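Side-chain contact in prohead core protein protease (Enterobacteria phage T4, PDB 5JBL), which is a serine protease that, once activated by self-cleavage, digests the inner core and other prohead proteins so that DNA can be packaged into the phage capsid: residues A84-D87 and Y88-Q92. The protein carries 3 engineered substitutions. Residues are numbered along the deposited sequence; the frame is centred on the assembly and turned at random.
Sequences AVKD and YINEQ
The side chains of D87 and E91 run alongside each other, one helical turn apart, their carboxylate planes 19° from parallel. The nearest oxygens, D87 OD1 and E91 OE1, stay 4.5 Å apart, a spacing of like charges that K83, in a long, weak ion pair with D87, may ease. E91 OE1 rests instead against D87 CB at 3.6 Å. The Y88 ring carries Q92 CB on one face, 3.9 Å above the plane and displaced toward the rim. CG of Y88 stands anti to the backbone N (chi1 178°), which swings the ring away from the preceding turn toward I119 and M122 of strand 115-125; its hydroxyl is hydrogen-bonded to G185 N. The amide of N90 lies alongside K86, its ND2 3.9 Å from K86 CG, and reaches D87 through a water that accepts from N90 ND2 (3.1 Å) and donates to D87 OD1, bridging residues three apart. On the apolar side V85 CG1 meets I89 CD1 at 3.7 Å, while V85 also packs on W124. Beneath the side chains four successive i to i+4 backbone bonds run from Y88 N to A84 O through E91 N to D87 O, the last 2.7 Å long; a wider pi-type turn at 89-92 overlaps the end of this series. This is the pattern of an amphipathic helix: within helix 78-93, V85 and Y88 seat one side on the beta-sheet, and K86, D87, N90 and E91 form a polar side bearing a water bridge.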
ATOM      1  N   ALA C  84      -4.076 -29.875  20.975  1.00 21.20           N
ATOM      2  CA  ALA C  84      -3.642 -28.861  20.021  1.00 21.98           C
ATOM      3  C   ALA C  84      -3.599 -27.478  20.654  1.00 25.42           C
ATOM      4  O   ALA C  84      -2.704 -26.678  20.346  1.00 23.65           O
ATOM      5  CB  ALA C  84      -4.572 -28.866  18.801  1.00 19.88           C
ATOM      6  N   VAL C  85      -4.573 -27.169  21.515  1.00 19.11           N
ATOM      7  CA  VAL C  85      -4.607 -25.863  22.164  1.00 19.89           C
ATOM      8  C   VAL C  85      -3.475 -25.738  23.184  1.00 21.86           C
ATOM      9  O   VAL C  85      -2.799 -24.703  23.262  1.00 21.20           O
ATOM     10  CB  VAL C  85      -5.995 -25.643  22.795  1.00 23.58           C
ATOM     11  CG1 VAL C  85      -5.943 -24.538  23.818  1.00 27.20           C
ATOM     12  CG2 VAL C  85      -7.011 -25.288  21.693  1.00 21.91           C
ATOM     13  N   LYS C  86      -3.217 -26.803  23.945  1.00 25.90           N
ATOM     14  CA  LYS C  86      -2.112 -26.772  24.905  1.00 25.46           C
ATOM     15  C   LYS C  86      -0.783 -26.507  24.206  1.00 22.32           C
ATOM     16  O   LYS C  86       0.011 -25.675  24.652  1.00 24.86           O
ATOM     17  CB  LYS C  86      -2.054 -28.092  25.676  1.00 27.77           C
ATOM     18  CG  LYS C  86      -0.862 -28.219  26.616  1.00 45.57           C
ATOM     19  CD  LYS C  86      -1.171 -29.170  27.768  1.00 57.73           C
ATOM     20  CE  LYS C  86      -2.258 -28.616  28.683  1.00 63.52           C
ATOM     21  NZ  LYS C  86      -2.574 -29.551  29.797  1.00 72.81           N
ATOM     22  N   ASP C  87      -0.529 -27.197  23.095  1.00 22.71           N
ATOM     23  CA  ASP C  87       0.722 -26.989  22.376  1.00 24.04           C
ATOM     24  C   ASP C  87       0.796 -25.586  21.793  1.00 24.11           C
ATOM     25  O   ASP C  87       1.859 -24.958  21.799  1.00 22.26           O
ATOM     26  CB  ASP C  87       0.864 -28.036  21.270  1.00 29.06           C
ATOM     27  CG  ASP C  87       1.199 -29.426  21.811  1.00 45.00           C
ATOM     28  OD1 ASP C  87       1.625 -29.529  22.989  1.00 48.02           O
ATOM     29  OD2 ASP C  87       1.036 -30.414  21.053  1.00 44.78           O
ATOM     30  N   TYR C  88      -0.325 -25.080  21.284  1.00 19.02           N
ATOM     31  CA  TYR C  88      -0.345 -23.738  20.726  1.00 24.76           C
ATOM     32  C   TYR C  88      -0.126 -22.687  21.811  1.00 25.55           C
ATOM     33  O   TYR C  88       0.572 -21.686  21.584  1.00 23.95           O
ATOM     34  CB  TYR C  88      -1.669 -23.525  19.993  1.00 18.36           C
ATOM     35  CG  TYR C  88      -1.853 -22.149  19.407  1.00 20.51           C
ATOM     36  CD1 TYR C  88      -2.568 -21.176  20.096  1.00 17.69           C
ATOM     37  CD2 TYR C  88      -1.310 -21.820  18.173  1.00 14.82           C
ATOM     38  CE1 TYR C  88      -2.742 -19.900  19.564  1.00 19.59           C
ATOM     39  CE2 TYR C  88      -1.487 -20.560  17.638  1.00 13.85           C
ATOM     40  CZ  TYR C  88      -2.213 -19.603  18.340  1.00 19.77           C
ATOM     41  OH  TYR C  88      -2.417 -18.340  17.790  1.00 17.78           O
ATOM     42  N   ILE C  89      -0.717 -22.892  22.996  1.00 24.53           N
ATOM     43  CA  ILE C  89      -0.463 -21.984  24.117  1.00 23.30           C
ATOM     44  C   ILE C  89       1.014 -21.995  24.478  1.00 20.04           C
ATOM     45  O   ILE C  89       1.632 -20.942  24.671  1.00 19.97           O
ATOM     46  CB  ILE C  89      -1.338 -22.347  25.332  1.00 22.48           C
ATOM     47  CG1 ILE C  89      -2.814 -22.012  25.064  1.00 22.93           C
ATOM     48  CG2 ILE C  89      -0.843 -21.624  26.585  1.00 25.11           C
ATOM     49  CD1 ILE C  89      -3.800 -22.595  26.104  1.00 20.58           C
ATOM     50  N   ASN C  90       1.615 -23.185  24.556  1.00 21.19           N
ATOM     51  CA  ASN C  90       3.026 -23.256  24.933  1.00 23.23           C
ATOM     52  C   ASN C  90       3.942 -22.726  23.836  1.00 23.15           C
ATOM     53  O   ASN C  90       4.964 -22.090  24.129  1.00 25.46           O
ATOM     54  CB  ASN C  90       3.404 -24.688  25.284  1.00 27.37           C
ATOM     55  CG  ASN C  90       2.845 -25.119  26.616  1.00 26.53           C
ATOM     56  OD1 ASN C  90       2.617 -24.287  27.496  1.00 27.91           O
ATOM     57  ND2 ASN C  90       2.621 -26.419  26.777  1.00 26.16           N
ATOM     58  N   GLU C  91       3.621 -23.011  22.578  1.00 20.95           N
ATOM     59  CA  GLU C  91       4.512 -22.659  21.483  1.00 26.91           C
ATOM     60  C   GLU C  91       4.326 -21.225  20.997  1.00 21.83           C
ATOM     61  O   GLU C  91       5.290 -20.605  20.540  1.00 22.07           O
ATOM     62  CB  GLU C  91       4.296 -23.630  20.324  1.00 27.70           C
ATOM     63  CG  GLU C  91       4.869 -25.021  20.589  1.00 47.63           C
ATOM     64  CD  GLU C  91       4.311 -26.080  19.645  1.00 62.99           C
ATOM     65  OE1 GLU C  91       4.149 -27.241  20.082  1.00 70.46           O
ATOM     66  OE2 GLU C  91       4.029 -25.753  18.472  1.00 67.85           O
ATOM     67  N   GLN C  92       3.121 -20.671  21.084  1.00 25.56           N
ATOM     68  CA  GLN C  92       2.889 -19.364  20.476  1.00 19.47           C
ATOM     69  C   GLN C  92       2.355 -18.323  21.446  1.00 18.74           C
ATOM     70  O   GLN C  92       2.860 -17.190  21.466  1.00 19.85           O
ATOM     71  CB  GLN C  92       1.934 -19.502  19.287  1.00 15.88           C
ATOM     72  CG  GLN C  92       2.517 -20.275  18.114  1.00 19.41           C
ATOM     73  CD  GLN C  92       1.829 -19.933  16.805  1.00 20.74           C
ATOM     74  OE1 GLN C  92       1.495 -18.768  16.552  1.00 19.59           O
ATOM     75  NE2 GLN C  92       1.604 -20.947  15.964  1.00 20.21           N
TER
HETATM   76  O   HOH W   1       3.271 -28.394  24.498  1.00 31.21           O